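Local coordinates for putative type III secretion protein YscO (Vibrio parahaemolyticus, PDB 4MH6) that is of uncertain function but probably takes part in type III secretion, and folds into a long antiparallel hairpin of two helices, at residues Leu30-Lys33 with Lys34-Asp38; Leu127-Gln130 with Lys131-Ala135; Lys140-Glu143 with Lys144-Leu148. All blocks are in the same frame, centred on the assembly; numbering follows the deposited sequence.

Interaction 1 (Leu30-Lys33 with Lys34-Asp38); sequences LEIK and KIRAD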
# COMPACT_ATOMS: atom_id res chain seq x y z
N LEU A 30 7.84 20.63 14.83
CA LEU A 30 7.38 20.73 13.48
C LEU A 30 8.24 19.83 12.58
O LEU A 30 7.72 19.10 11.74
CB LEU A 30 7.45 22.18 13.03
CG LEU A 30 7.02 22.49 11.60
CD1 LEU A 30 5.70 21.80 11.26
CD2 LEU A 30 6.94 24.00 11.45
N GLU A 31 9.56 19.88 12.78
CA GLU A 31 10.48 19.08 12.00
C GLU A 31 10.13 17.61 12.16
O GLU A 31 10.13 16.87 11.19
CB GLU A 31 11.90 19.36 12.46
CG GLU A 31 13.02 18.70 11.68
CD GLU A 31 14.41 19.09 12.21
OE1 GLU A 31 14.48 19.79 13.26
OE2 GLU A 31 15.44 18.71 11.57
N ILE A 32 9.79 17.20 13.37
CA ILE A 32 9.42 15.80 13.61
C ILE A 32 8.15 15.45 12.85
O ILE A 32 8.08 14.40 12.22
CB ILE A 32 9.23 15.46 15.10
CG1 ILE A 32 10.57 15.57 15.85
CG2 ILE A 32 8.68 14.05 15.25
CD1 ILE A 32 10.53 15.35 17.35
N LYS A 33 7.17 16.34 12.90
CA LYS A 33 5.92 16.12 12.17
C LYS A 33 6.16 16.14 10.62
O LYS A 33 5.53 15.40 9.89
CB LYS A 33 4.89 17.20 12.53
CG LYS A 33 4.62 17.38 14.02
CD LYS A 33 4.04 16.13 14.64
CE LYS A 33 3.67 16.41 16.09
NZ LYS A 33 2.79 15.35 16.68
N LYS A 34 7.07 16.99 10.13
CA LYS A 34 7.36 17.00 8.69
C LYS A 34 7.98 15.68 8.31
O LYS A 34 7.67 15.10 7.27
CB LYS A 34 8.32 18.12 8.27
CG LYS A 34 7.79 19.52 8.45
CD LYS A 34 8.63 20.50 7.65
CE LYS A 34 8.13 21.93 7.78
NZ LYS A 34 8.83 22.85 6.85
N ILE A 35 8.89 15.24 9.16
CA ILE A 35 9.55 13.96 8.97
C ILE A 35 8.51 12.84 8.97
O ILE A 35 8.60 11.94 8.14
CB ILE A 35 10.58 13.68 10.09
CG1 ILE A 35 11.82 14.56 9.92
CG2 ILE A 35 11.01 12.23 10.09
CD1 ILE A 35 12.74 14.49 11.13
N ARG A 36 7.54 12.89 9.88
CA ARG A 36 6.53 11.82 9.93
C ARG A 36 5.63 11.85 8.68
O ARG A 36 5.16 10.81 8.20
CB ARG A 36 5.68 11.90 11.21
CG ARG A 36 6.47 11.72 12.51
CD ARG A 36 5.53 11.49 13.69
NE ARG A 36 6.24 11.22 14.96
CZ ARG A 36 6.18 11.95 16.07
NH1 ARG A 36 5.36 12.98 16.18
NH2 ARG A 36 6.90 11.58 17.12
N ALA A 37 5.40 13.05 8.16
CA ALA A 37 4.60 13.21 6.98
C ALA A 37 5.34 12.64 5.78
O ALA A 37 4.73 11.97 4.95
CB ALA A 37 4.27 14.67 6.76
N ASP A 38 6.65 12.88 5.68
CA ASP A 38 7.40 12.36 4.54
C ASP A 38 7.41 10.88 4.59
O ASP A 38 7.22 10.23 3.57
CB ASP A 38 8.82 12.89 4.50
CG ASP A 38 8.87 14.41 4.35
OD1 ASP A 38 7.79 15.04 4.25
OD2 ASP A 38 9.99 14.97 4.33
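The guanidinium of R36 carries I32 on one face: the branch methyl CG2 sits over the centre of the group, 3.4 Å from R36 CZ, while K33 NZ lies at the edge, in its plane. All three residues sit on successive turns of the long α-helix 18-84, the first arm of a helical hairpin, and the contact is a local i to i+3 and i to i+4 one. With CG2 anti to the backbone N, I32 sets this methyl against the R36 chain, which runs extended from CG to NE alongside and points the same way. K33 bends at chi2 (-62°) and brings its ammonium within 3.5 Å of R36 NH1; these like charges should repel mildly. The side chains of L30 and K33 also touch helix 90-167, on F145 among others. Elsewhere on the same turns, the aliphatic part of K34 runs aslant L30, with K34 CE 4.0 Å from L30 CG. Beneath the side chains the backbone is bonded in regular α-helical fashion, from K34 N to L30 O (2.7 Å) through to A37 N, which donates to K33 O at 2.9 Å.

Interaction 2 (Leu127-Gln130 with Lys131-Ala135); sequences LLKQ and KQQEA. With PO4 (phosphate ion), chain C.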
# COMPACT_ATOMS: atom_id res chain seq x y z
N LEU A 127 -4.79 -1.74 2.32
CA LEU A 127 -3.67 -1.15 3.06
C LEU A 127 -3.28 0.19 2.46
O LEU A 127 -2.96 1.12 3.17
CB LEU A 127 -2.46 -2.05 3.07
CG LEU A 127 -2.49 -3.29 3.94
CD1 LEU A 127 -1.27 -4.13 3.63
CD2 LEU A 127 -2.51 -2.91 5.41
N LEU A 128 -3.30 0.28 1.14
CA LEU A 128 -2.98 1.53 0.52
C LEU A 128 -3.91 2.57 1.07
O LEU A 128 -3.49 3.67 1.46
CB LEU A 128 -3.10 1.45 -1.01
CG LEU A 128 -2.83 2.74 -1.81
CD1 LEU A 128 -1.54 3.41 -1.37
CD2 LEU A 128 -2.75 2.44 -3.29
N LYS A 129 -5.18 2.23 1.12
CA LYS A 129 -6.21 3.13 1.61
C LYS A 129 -5.90 3.60 3.04
O LYS A 129 -6.02 4.80 3.33
CB LYS A 129 -7.59 2.47 1.51
CG LYS A 129 -8.72 3.44 1.68
CD LYS A 129 -10.09 2.84 1.45
CE LYS A 129 -11.18 3.89 1.85
NZ LYS A 129 -12.58 3.36 1.69
N GLN A 130 -5.47 2.68 3.91
CA GLN A 130 -5.11 3.04 5.29
C GLN A 130 -3.89 3.96 5.33
O GLN A 130 -3.83 4.90 6.11
CB GLN A 130 -4.82 1.82 6.14
CG GLN A 130 -5.87 0.73 5.99
CD GLN A 130 -5.78 -0.35 7.06
OE1 GLN A 130 -5.43 -0.07 8.20
NE2 GLN A 130 -6.15 -1.58 6.70
N LYS A 131 -2.89 3.64 4.50
CA LYS A 131 -1.68 4.45 4.37
C LYS A 131 -2.01 5.87 3.93
O LYS A 131 -1.40 6.83 4.40
CB LYS A 131 -0.73 3.81 3.35
CG LYS A 131 0.36 2.91 3.88
CD LYS A 131 -0.09 1.89 4.88
CE LYS A 131 1.12 1.09 5.40
NZ LYS A 131 1.75 0.22 4.32
N GLN A 132 -2.97 5.99 3.03
CA GLN A 132 -3.39 7.31 2.55
C GLN A 132 -4.09 8.06 3.66
O GLN A 132 -3.97 9.26 3.76
CB GLN A 132 -4.34 7.15 1.38
CG GLN A 132 -3.64 6.59 0.17
CD GLN A 132 -4.59 6.19 -0.91
OE1 GLN A 132 -5.74 5.83 -0.63
NE2 GLN A 132 -4.11 6.21 -2.15
N GLN A 133 -4.84 7.34 4.48
CA GLN A 133 -5.51 7.96 5.59
C GLN A 133 -4.47 8.50 6.59
O GLN A 133 -4.62 9.61 7.10
CB GLN A 133 -6.51 6.98 6.23
CG GLN A 133 -7.75 6.78 5.38
CD GLN A 133 -8.72 5.69 5.90
OE1 GLN A 133 -8.31 4.73 6.57
NE2 GLN A 133 -10.00 5.83 5.55
N GLU A 134 -3.42 7.73 6.84
CA GLU A 134 -2.37 8.13 7.75
C GLU A 134 -1.57 9.31 7.19
O GLU A 134 -1.19 10.21 7.91
CB GLU A 134 -1.46 6.95 8.03
CG GLU A 134 -2.12 5.89 8.86
CD GLU A 134 -1.30 4.63 8.99
OE1 GLU A 134 -0.23 4.53 8.32
OE2 GLU A 134 -1.73 3.71 9.73
N ALA A 135 -1.32 9.28 5.89
CA ALA A 135 -0.60 10.36 5.23
C ALA A 135 -1.40 11.64 5.34
O ALA A 135 -0.84 12.68 5.62
CB ALA A 135 -0.32 10.03 3.80
P PO4 C . -5.59 6.84 -5.44
O1 PO4 C . -5.02 5.58 -4.77
O2 PO4 C . -5.10 6.82 -6.86
O3 PO4 C . -7.12 6.79 -5.42
O4 PO4 C . -5.11 8.14 -4.79
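A phosphate ion, probably left from the crystallisation liquor, accepts a hydrogen bond at the helix surface from Q132, whose amide rests against L128 one turn earlier. Q132 NE2 donates to phosphate O1 at 2.8 Å with an N-H...O angle of 153°. The chain of Q132 is extended beyond CG, which stands anti to the carbonyl carbon (chi1 -67°), and this carries the amide back along the helix toward L128 and K129. There the two side chains cross at a slant: L128 CG lies 3.7 Å from Q132 NE2, and L128 CD2 reaches to 4.1 Å from phosphate O1, giving the anion a nonpolar neighbour. The amide oxygen turns the other way, Q132 OE1 coming within 3.5 Å of K129 CA. This i to i+4 pair lies on helix 90-167, in the second arm of the hairpin and within a predicted coiled coil, where L127, L128 and K131 all touch Q47 of the opposing helix 18-84. K131 bends at chi2 (47°), which folds CD back to 3.4 Å from L127 O. That carbonyl also accepts K131 N at 2.9 Å, while L128 O takes Q132 N at 2.8 Å; further on, Q133 N and E134 N bond to K129 O and Q130 O.

Interaction 3 (Lys140-Glu143 with Lys144-Leu148); sequences KTKE and KFVQL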
# COMPACT_ATOMS: atom_id res chain seq x y z
N LYS A 140 -2.27 16.87 8.02
CA LYS A 140 -3.13 17.80 8.76
C LYS A 140 -2.43 18.24 10.02
O LYS A 140 -2.53 19.39 10.44
CB LYS A 140 -4.49 17.20 9.08
CG LYS A 140 -5.37 17.05 7.86
CD LYS A 140 -6.74 16.48 8.18
CE LYS A 140 -7.56 16.36 6.89
NZ LYS A 140 -8.93 15.80 7.08
N THR A 141 -1.69 17.31 10.62
CA THR A 141 -0.97 17.57 11.86
C THR A 141 0.23 18.51 11.62
O THR A 141 0.47 19.41 12.40
CB THR A 141 -0.53 16.22 12.48
OG1 THR A 141 -1.70 15.45 12.82
CG2 THR A 141 0.35 16.45 13.70
N LYS A 142 0.95 18.29 10.52
CA LYS A 142 2.06 19.14 10.15
C LYS A 142 1.58 20.57 9.99
O LYS A 142 2.17 21.48 10.54
CB LYS A 142 2.67 18.70 8.81
CG LYS A 142 3.80 19.59 8.33
CD LYS A 142 4.24 19.32 6.90
CE LYS A 142 3.22 19.82 5.88
NZ LYS A 142 3.67 19.58 4.47
N GLU A 143 0.50 20.76 9.22
CA GLU A 143 -0.04 22.10 8.97
C GLU A 143 -0.46 22.76 10.27
O GLU A 143 -0.32 23.97 10.44
CB GLU A 143 -1.24 22.08 8.01
CG GLU A 143 -1.01 21.38 6.68
CD GLU A 143 0.15 21.93 5.83
OE1 GLU A 143 0.73 23.00 6.16
OE2 GLU A 143 0.48 21.28 4.81
N LYS A 144 -0.96 21.95 11.19
CA LYS A 144 -1.40 22.43 12.46
C LYS A 144 -0.20 23.02 13.19
O LYS A 144 -0.28 24.09 13.79
CB LYS A 144 -2.03 21.28 13.24
CG LYS A 144 -2.77 21.69 14.49
CD LYS A 144 -3.57 20.54 15.09
CE LYS A 144 -4.43 21.03 16.25
NZ LYS A 144 -5.31 19.98 16.86
N PHE A 145 0.94 22.33 13.09
CA PHE A 145 2.16 22.80 13.74
C PHE A 145 2.81 23.95 13.01
O PHE A 145 3.56 24.73 13.62
CB PHE A 145 3.11 21.66 14.06
CG PHE A 145 2.77 20.94 15.33
CD1 PHE A 145 1.79 19.95 15.36
CD2 PHE A 145 3.41 21.28 16.53
CE1 PHE A 145 1.47 19.30 16.55
CE2 PHE A 145 3.09 20.63 17.72
CZ PHE A 145 2.12 19.64 17.73
N VAL A 146 2.53 24.08 11.72
CA VAL A 146 2.99 25.22 10.94
C VAL A 146 2.28 26.49 11.49
O VAL A 146 2.90 27.53 11.68
CB VAL A 146 2.68 25.03 9.44
CG1 VAL A 146 2.86 26.32 8.67
CG2 VAL A 146 3.58 23.95 8.86
N GLN A 147 0.97 26.37 11.75
CA GLN A 147 0.18 27.47 12.29
C GLN A 147 0.68 27.86 13.67
O GLN A 147 0.91 29.03 13.94
CB GLN A 147 -1.29 27.08 12.42
CG GLN A 147 -1.95 26.65 11.12
CD GLN A 147 -3.44 26.40 11.28
OE1 GLN A 147 -4.13 27.14 11.99
NE2 GLN A 147 -3.95 25.37 10.60
N LEU A 148 0.81 26.86 14.55
CA LEU A 148 1.32 27.10 15.91
C LEU A 148 2.62 27.86 15.84
O LEU A 148 2.87 28.75 16.66
CB LEU A 148 1.54 25.79 16.67
CG LEU A 148 0.28 25.06 17.14
CD1 LEU A 148 0.60 23.72 17.77
CD2 LEU A 148 -0.51 25.91 18.13
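T141 and F145 lie side by side one turn apart and point the same way, the threonine methyl lying beside the CD1-CE1 bond of the ring: T141 CG2 is 4.1 Å from F145 CD1 and 4.2 Å from F145 CE1. T141 O lies at the edge of that ring, in its plane, 3.3 Å from F145 CD1, while it also accepts the backbone N of F145 at 3.0 Å. One ring face is met, offset toward the rim, by L148 CD1 from the next turn. The orientation of T141 follows from its first torsion (chi1 -63°), which puts CG2 anti to the backbone N, on the F145 side, and leaves OG1 to hydrogen-bond to Q137 O, a turn earlier in the same helix. On the same turns, E143 and V146 also point in a common direction. The E143 chain bends at chi2 (-57°), placing the carboxylate oxygen OE1 4.0 Å from V146 CG2, a loose contact of a charged group with a methyl. The other carboxylate oxygen, E143 OE2, forms a long salt bridge with K142 NZ at 3.6 Å, and V146 CG2 also rests 3.3 Å from K142 O. The side chains of T141 and F145 are turned to helix 18-84, F145 packing there on L29 as well as on K33. Here T141 and F145, spaced i to i+4 and directed at the other helix, line the interface of this antiparallel two-helix hairpin.

Overall arrangement
Interaction 1 lies on helix 18-84 and interactions 2 and 3 on helix 90-167, so the hairpin, not the sequence, brings 1 and 3 together. Their centres are about 10 Å apart and they touch across the interface: L30 CD1 is 3.6 Å from K142 O, K33 CE is 3.7 Å from F145 CE1, and K33 CD is 3.8 Å from T141 CG2. Interaction 2 sits nearer the centre of the chain, its own centre about 17 Å from that of interaction 1 and 19 Å from that of interaction 3, and it touches neither. All three have side chains on the other arm, but only 1 and 3 meet each other; the phosphate lies at interaction 2.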